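Local structure of Rho guanyl nucleotide exchange factor (Rom2), putative (Aspergillus fumigatus Af293, 5O51) at residues 83-88 / 114-119; 271-276 / 280-285; 290-293 / 298-301. The protein probably promotes, as a full-length protein, nucleotide exchange on Rho-type GTPases, this chain being its C-terminal CNH domain, a beta-propeller. All blocks are in the same frame, centred on the assembly; numbering follows the deposited sequence.

Contact 1: 83-88 / 114-119; sequences KTLSSY and NFFKAG
L85 extends CG away from its backbone N, on the carbonyl side (chi1 -178°), while F116 sets CG between its own N and carbonyl carbon (chi1 81°); the two choices bring a leucine methyl over a phenyl face. The contact joins two neighbouring blades of the CNH beta-propeller: L85 lies on the third strand of one four-stranded blade, F116 on the first strand of the next, and no hydrogen bond runs between the segments. The side chains meet at about a right angle. CD1 of L85 makes a CH-pi contact, 4.0 Å from the centroid of the F116 ring and displaced toward the rim on the side of CD2 and CE2. Among apolar neighbours, F116 also touches L78 and L80 of the strand beside L85, and L85 leans on I109. Near the edge of the contact the CE methylene of K83 passes N114, with K83 CE 4.2 Å from N114 ND2, a loose approach. N114 and F115 both face V130, a classic beta bulge at the start of the strand, and the N114 amide oxygen accepts from T132 N. Of the F116 ring atoms, CD2 comes closest to L85 CD1, at 3.6 Å.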
# COMPACT_ATOMS: atom_id res chain seq x y z
N LYS A 83 -7.91 -2.74 -14.13
CA LYS A 83 -9.11 -2.53 -13.29
C LYS A 83 -9.93 -3.74 -12.94
O LYS A 83 -10.97 -3.62 -12.29
CB LYS A 83 -9.99 -1.42 -13.86
CG LYS A 83 -9.16 -0.16 -14.08
CD LYS A 83 -10.04 0.93 -14.63
CE LYS A 83 -9.30 2.27 -14.57
NZ LYS A 83 -9.91 3.24 -15.51
N THR A 84 -9.40 -4.91 -13.26
CA THR A 84 -10.05 -6.16 -12.89
C THR A 84 -9.22 -6.83 -11.80
O THR A 84 -8.00 -7.10 -12.01
CB THR A 84 -10.16 -7.09 -14.10
OG1 THR A 84 -10.89 -6.43 -15.13
CG2 THR A 84 -10.90 -8.40 -13.75
N LEU A 85 -9.92 -7.15 -10.70
CA LEU A 85 -9.38 -7.84 -9.55
C LEU A 85 -9.62 -9.32 -9.66
O LEU A 85 -10.75 -9.74 -9.84
CB LEU A 85 -9.99 -7.27 -8.25
CG LEU A 85 -9.47 -7.89 -6.93
CD1 LEU A 85 -7.95 -7.63 -6.75
CD2 LEU A 85 -10.24 -7.36 -5.71
N SER A 86 -8.56 -10.13 -9.51
CA SER A 86 -8.65 -11.59 -9.65
C SER A 86 -7.74 -12.33 -8.67
O SER A 86 -6.70 -11.82 -8.27
CB SER A 86 -8.23 -12.09 -11.08
OG SER A 86 -8.66 -11.29 -12.18
N SER A 87 -8.06 -13.58 -8.42
CA SER A 87 -7.21 -14.44 -7.66
C SER A 87 -6.53 -15.48 -8.54
O SER A 87 -7.03 -15.86 -9.60
CB SER A 87 -8.02 -15.13 -6.58
OG SER A 87 -8.76 -16.20 -7.14
N TYR A 88 -5.36 -15.92 -8.13
CA TYR A 88 -4.72 -17.09 -8.72
C TYR A 88 -4.25 -17.98 -7.57
O TYR A 88 -3.81 -17.48 -6.53
CB TYR A 88 -3.49 -16.71 -9.51
CG TYR A 88 -3.68 -15.88 -10.72
CD1 TYR A 88 -3.89 -14.52 -10.61
CD2 TYR A 88 -3.56 -16.44 -12.02
CE1 TYR A 88 -3.99 -13.72 -11.73
CE2 TYR A 88 -3.75 -15.66 -13.16
CZ TYR A 88 -3.97 -14.29 -12.97
OH TYR A 88 -4.11 -13.46 -14.03
N ASN A 114 -10.69 0.24 -8.64
CA ASN A 114 -9.58 1.19 -8.63
C ASN A 114 -8.44 0.85 -7.64
O ASN A 114 -7.31 1.12 -7.95
CB ASN A 114 -10.16 2.60 -8.37
CG ASN A 114 -11.18 2.97 -9.44
OD1 ASN A 114 -12.40 2.97 -9.21
ND2 ASN A 114 -10.68 3.14 -10.66
N PHE A 115 -8.74 0.34 -6.45
CA PHE A 115 -7.74 -0.23 -5.52
C PHE A 115 -8.35 -1.29 -4.62
O PHE A 115 -9.57 -1.54 -4.68
CB PHE A 115 -6.90 0.82 -4.72
CG PHE A 115 -7.69 1.74 -3.81
CD1 PHE A 115 -8.23 2.93 -4.30
CD2 PHE A 115 -7.78 1.49 -2.45
CE1 PHE A 115 -8.91 3.80 -3.46
CE2 PHE A 115 -8.46 2.36 -1.60
CZ PHE A 115 -9.02 3.52 -2.10
N PHE A 116 -7.49 -2.00 -3.89
CA PHE A 116 -7.92 -2.96 -2.91
C PHE A 116 -7.05 -3.04 -1.66
O PHE A 116 -5.93 -2.56 -1.66
CB PHE A 116 -8.07 -4.31 -3.57
CG PHE A 116 -6.78 -5.10 -3.75
CD1 PHE A 116 -6.32 -5.96 -2.76
CD2 PHE A 116 -6.09 -5.05 -4.97
CE1 PHE A 116 -5.18 -6.73 -2.95
CE2 PHE A 116 -4.95 -5.83 -5.16
CZ PHE A 116 -4.51 -6.69 -4.15
N LYS A 117 -7.56 -3.71 -0.63
CA LYS A 117 -6.81 -3.97 0.59
C LYS A 117 -7.23 -5.30 1.25
O LYS A 117 -8.42 -5.59 1.46
CB LYS A 117 -7.04 -2.80 1.53
CG LYS A 117 -6.25 -2.89 2.81
CD LYS A 117 -4.84 -2.43 2.59
CE LYS A 117 -3.93 -2.78 3.76
NZ LYS A 117 -4.52 -2.37 5.06
N ALA A 118 -6.25 -6.12 1.56
CA ALA A 118 -6.46 -7.41 2.24
C ALA A 118 -5.87 -7.31 3.61
O ALA A 118 -4.65 -7.11 3.73
CB ALA A 118 -5.75 -8.53 1.50
N GLY A 119 -6.72 -7.47 4.62
CA GLY A 119 -6.24 -7.53 6.00
C GLY A 119 -7.09 -8.40 6.89
O GLY A 119 -8.20 -8.80 6.52

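Contact 2: 271-276 / 280-285; sequences NAFALS and ILAFEP
F273 and F283 send their rings to opposite faces of a two-stranded antiparallel ribbon, and each leans on the partner strand in its own way. F273 has CG beside its backbone N (chi1 -70°), which lays the ring across the neighbouring strand, where CE2 lies 3.8 Å from A282 CB; the approach is oblique, and CD2 of the same ring reaches I280 CD1 more loosely. W266 meets the F273 ring on this face, with the ring planes about 60° apart. On the other face F283 shares its side of the sheet with A272, A274 and L281. The A272 carbonyl oxygen lies in the plane of the F283 ring, at its edge, and A274 CB comes near CE1. M309 and I317 of the next blade pack on this side as well. I280 bends its CD1 back to within 3.6 Å of A274 O, and L281 CD1 approaches that oxygen as well. The backbone fixes the register: F283 N donates to A272 O at 2.9 Å, and A274 and L281 exchange a pair of bonds, L281 N to A274 O at 2.9 Å and A274 N to L281 O at 3.1 Å. At the far end N271 N gives F283 O a bond of 3.0 Å, A272 N adds only a weak one, and the N271 amide skirts the P285 ring. N271 and A272 thus both face F283 in a classic beta bulge at the end of the hairpin away from its turn, the hairpin being made by the two inner strands of a propeller blade.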
# COMPACT_ATOMS: atom_id res chain seq x y z
N ASN A 271 2.75 10.41 -1.36
CA ASN A 271 1.64 9.50 -1.70
C ASN A 271 1.81 8.16 -0.93
O ASN A 271 1.02 7.25 -1.11
CB ASN A 271 1.55 9.27 -3.24
CG ASN A 271 2.86 8.79 -3.86
OD1 ASN A 271 3.56 7.96 -3.27
ND2 ASN A 271 3.19 9.27 -5.04
N ALA A 272 2.87 8.00 -0.12
CA ALA A 272 3.04 6.75 0.67
C ALA A 272 3.94 6.99 1.86
O ALA A 272 4.76 7.96 1.84
CB ALA A 272 3.57 5.62 -0.23
N PHE A 273 3.81 6.13 2.88
CA PHE A 273 4.53 6.28 4.12
C PHE A 273 5.01 4.92 4.64
O PHE A 273 4.38 3.93 4.41
CB PHE A 273 3.59 6.90 5.21
CG PHE A 273 3.23 8.35 4.98
CD1 PHE A 273 2.19 8.69 4.15
CD2 PHE A 273 4.00 9.34 5.51
CE1 PHE A 273 1.88 10.02 3.91
CE2 PHE A 273 3.73 10.68 5.27
CZ PHE A 273 2.67 11.01 4.46
N ALA A 274 6.12 4.92 5.36
CA ALA A 274 6.54 3.79 6.15
C ALA A 274 7.20 4.19 7.45
O ALA A 274 7.93 5.21 7.53
CB ALA A 274 7.51 2.98 5.35
N LEU A 275 6.97 3.36 8.47
CA LEU A 275 7.59 3.55 9.80
C LEU A 275 8.67 2.50 10.07
O LEU A 275 8.44 1.29 10.01
CB LEU A 275 6.49 3.56 10.85
CG LEU A 275 6.89 3.71 12.32
CD1 LEU A 275 7.80 4.91 12.61
CD2 LEU A 275 5.63 3.78 13.17
N SER A 276 9.90 2.95 10.33
CA SER A 276 10.99 2.08 10.80
C SER A 276 11.71 2.75 11.99
O SER A 276 12.74 3.43 11.82
CB SER A 276 11.95 1.77 9.67
OG SER A 276 12.86 0.81 10.08
N ILE A 280 10.35 8.04 10.38
CA ILE A 280 9.12 8.04 9.61
C ILE A 280 9.56 8.54 8.25
O ILE A 280 10.28 9.59 8.16
CB ILE A 280 7.98 8.82 10.29
CG1 ILE A 280 6.80 9.10 9.34
CG2 ILE A 280 8.42 10.14 10.89
CD1 ILE A 280 6.01 7.84 9.09
N LEU A 281 9.23 7.75 7.20
CA LEU A 281 9.67 8.05 5.84
C LEU A 281 8.45 8.42 4.98
O LEU A 281 7.48 7.67 4.94
CB LEU A 281 10.34 6.85 5.22
CG LEU A 281 11.72 6.42 5.82
CD1 LEU A 281 11.52 5.48 6.99
CD2 LEU A 281 12.60 5.72 4.82
N ALA A 282 8.49 9.57 4.32
CA ALA A 282 7.43 10.01 3.39
C ALA A 282 7.91 9.92 1.96
O ALA A 282 8.89 10.57 1.62
CB ALA A 282 7.06 11.45 3.71
N PHE A 283 7.26 9.11 1.09
CA PHE A 283 7.71 9.01 -0.33
C PHE A 283 6.86 9.93 -1.20
O PHE A 283 5.63 9.80 -1.16
CB PHE A 283 7.51 7.52 -0.80
CG PHE A 283 8.42 6.55 -0.10
CD1 PHE A 283 8.20 6.18 1.21
CD2 PHE A 283 9.50 6.05 -0.72
CE1 PHE A 283 9.10 5.33 1.87
CE2 PHE A 283 10.38 5.17 -0.10
CZ PHE A 283 10.18 4.83 1.20
N GLU A 284 7.50 10.78 -2.01
CA GLU A 284 6.85 11.66 -2.98
C GLU A 284 7.57 11.38 -4.31
O GLU A 284 8.67 10.87 -4.30
CB GLU A 284 7.14 13.13 -2.57
CG GLU A 284 6.36 14.08 -3.31
CD GLU A 284 7.07 15.21 -4.00
OE1 GLU A 284 7.96 15.14 -4.89
OE2 GLU A 284 6.54 16.23 -3.65
N PRO A 285 6.99 11.77 -5.47
CA PRO A 285 7.67 11.37 -6.72
C PRO A 285 9.12 11.83 -6.88
O PRO A 285 9.92 11.10 -7.49
CB PRO A 285 6.74 11.96 -7.81
CG PRO A 285 5.39 11.75 -7.20
CD PRO A 285 5.63 12.26 -5.78

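Contact 3: 290-293 / 298-301; sequences IRHI and LIHI
A beta hairpin closes the outer side of this propeller blade, and a classic bulge interrupts its pairing: I299 and H300 both face I290. The carbonyl oxygen of I290 therefore accepts two backbone bonds, from I299 N at 2.8 Å in the carbonyl plane and from H300 N at 3.2 Å with the donor tilted from that plane. I290 N returns a bond to H300 O, also 2.8 Å. With the extra residue, I299 points its side chain toward the partner strand. Its CB sits 3.4 Å from I290 O, and CG1, placed beside its own backbone N (chi1 -62°), reaches H292 N at 3.8 Å; the terminal CD1 arrives at the edge of the H292 ring. I290 CG2 packs on I299 CB. Past the bulge R291 pairs with L298. The bend of R291 at chi2 (-88°) brings CD to 3.7 Å from L298 CA, while the guanidinium goes on to a salt bridge with E289 and a hydrogen bond to S296 O. Strand 298-303 is the blade's outermost strand and largely exposed here; strand 287-292 is flanked on its inner edge by strand 279-284, where I290 packs on Y279 and L281.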
# COMPACT_ATOMS: atom_id res chain seq x y z
N ILE A 290 12.92 11.91 5.28
CA ILE A 290 13.08 11.10 6.52
C ILE A 290 13.15 11.99 7.81
O ILE A 290 14.05 12.82 7.93
CB ILE A 290 14.29 10.19 6.40
CG1 ILE A 290 14.16 9.34 5.11
CG2 ILE A 290 14.46 9.35 7.67
CD1 ILE A 290 15.49 8.67 4.76
N ARG A 291 12.14 11.82 8.70
CA ARG A 291 12.07 12.52 10.00
C ARG A 291 12.17 11.53 11.20
O ARG A 291 11.72 10.37 11.13
CB ARG A 291 10.77 13.30 10.19
CG ARG A 291 10.36 14.27 9.06
CD ARG A 291 10.95 15.62 9.23
NE ARG A 291 10.37 16.57 8.31
CZ ARG A 291 9.67 17.66 8.62
NH1 ARG A 291 9.43 18.01 9.90
NH2 ARG A 291 9.19 18.42 7.61
N HIS A 292 12.68 12.08 12.31
CA HIS A 292 12.69 11.44 13.65
C HIS A 292 11.33 11.46 14.34
O HIS A 292 10.77 12.50 14.59
CB HIS A 292 13.72 12.12 14.54
CG HIS A 292 14.25 11.24 15.62
ND1 HIS A 292 13.55 11.00 16.76
CD2 HIS A 292 15.44 10.61 15.76
CE1 HIS A 292 14.24 10.19 17.54
NE2 HIS A 292 15.40 9.95 16.96
N ILE A 293 10.78 10.30 14.66
CA ILE A 293 9.46 10.20 15.27
C ILE A 293 9.32 10.87 16.66
O ILE A 293 8.25 11.28 17.04
CB ILE A 293 9.03 8.68 15.32
CG1 ILE A 293 7.55 8.47 15.64
CG2 ILE A 293 9.82 7.89 16.36
CD1 ILE A 293 6.61 8.84 14.52
N LEU A 298 14.05 16.90 10.86
CA LEU A 298 14.50 16.42 9.57
C LEU A 298 15.83 15.69 9.72
O LEU A 298 16.77 16.25 10.23
CB LEU A 298 14.70 17.60 8.60
CG LEU A 298 15.26 17.24 7.23
CD1 LEU A 298 14.32 16.23 6.53
CD2 LEU A 298 15.45 18.45 6.39
N ILE A 299 15.89 14.44 9.24
CA ILE A 299 17.14 13.66 9.25
C ILE A 299 17.80 13.64 7.89
O ILE A 299 19.00 13.83 7.83
CB ILE A 299 16.86 12.22 9.68
CG1 ILE A 299 16.30 12.18 11.10
CG2 ILE A 299 18.10 11.29 9.56
CD1 ILE A 299 17.36 12.44 12.18
N HIS A 300 17.05 13.32 6.81
CA HIS A 300 17.66 13.13 5.49
C HIS A 300 16.59 13.34 4.41
O HIS A 300 15.39 13.08 4.60
CB HIS A 300 18.44 11.77 5.44
CG HIS A 300 19.34 11.62 4.26
ND1 HIS A 300 20.20 12.62 3.84
CD2 HIS A 300 19.47 10.61 3.35
CE1 HIS A 300 20.84 12.23 2.75
NE2 HIS A 300 20.42 11.02 2.43
N ILE A 301 17.01 13.94 3.31
CA ILE A 301 16.24 13.94 2.07
C ILE A 301 17.03 13.13 1.01
O ILE A 301 18.21 13.40 0.73
CB ILE A 301 16.00 15.38 1.60
CG1 ILE A 301 15.06 16.07 2.58
CG2 ILE A 301 15.39 15.45 0.21
CD1 ILE A 301 14.91 17.53 2.31

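Overall arrangement
Along the chain the three contacts follow one another, all within the CNH domain. Contact 1 bridges two neighbouring four-stranded blades, 65-110 and 115-176, and lies across the chain's centre from the other two: its centre is about 22 Å from that of contact 2 and about 33 Å from that of contact 3. Contact 1 touches neither of them. Contacts 2 and 3 belong to a single blade, with centres about 11 Å apart. Strands 279-284 and 287-292 are neighbours there, joined by a probable hydrogen bond from I280 N to R291 O (2.8 Å) and by L281 packing on I290. The blade thus runs outward from contact 2 to contact 3, whereas contact 1 knits blades together around the ring.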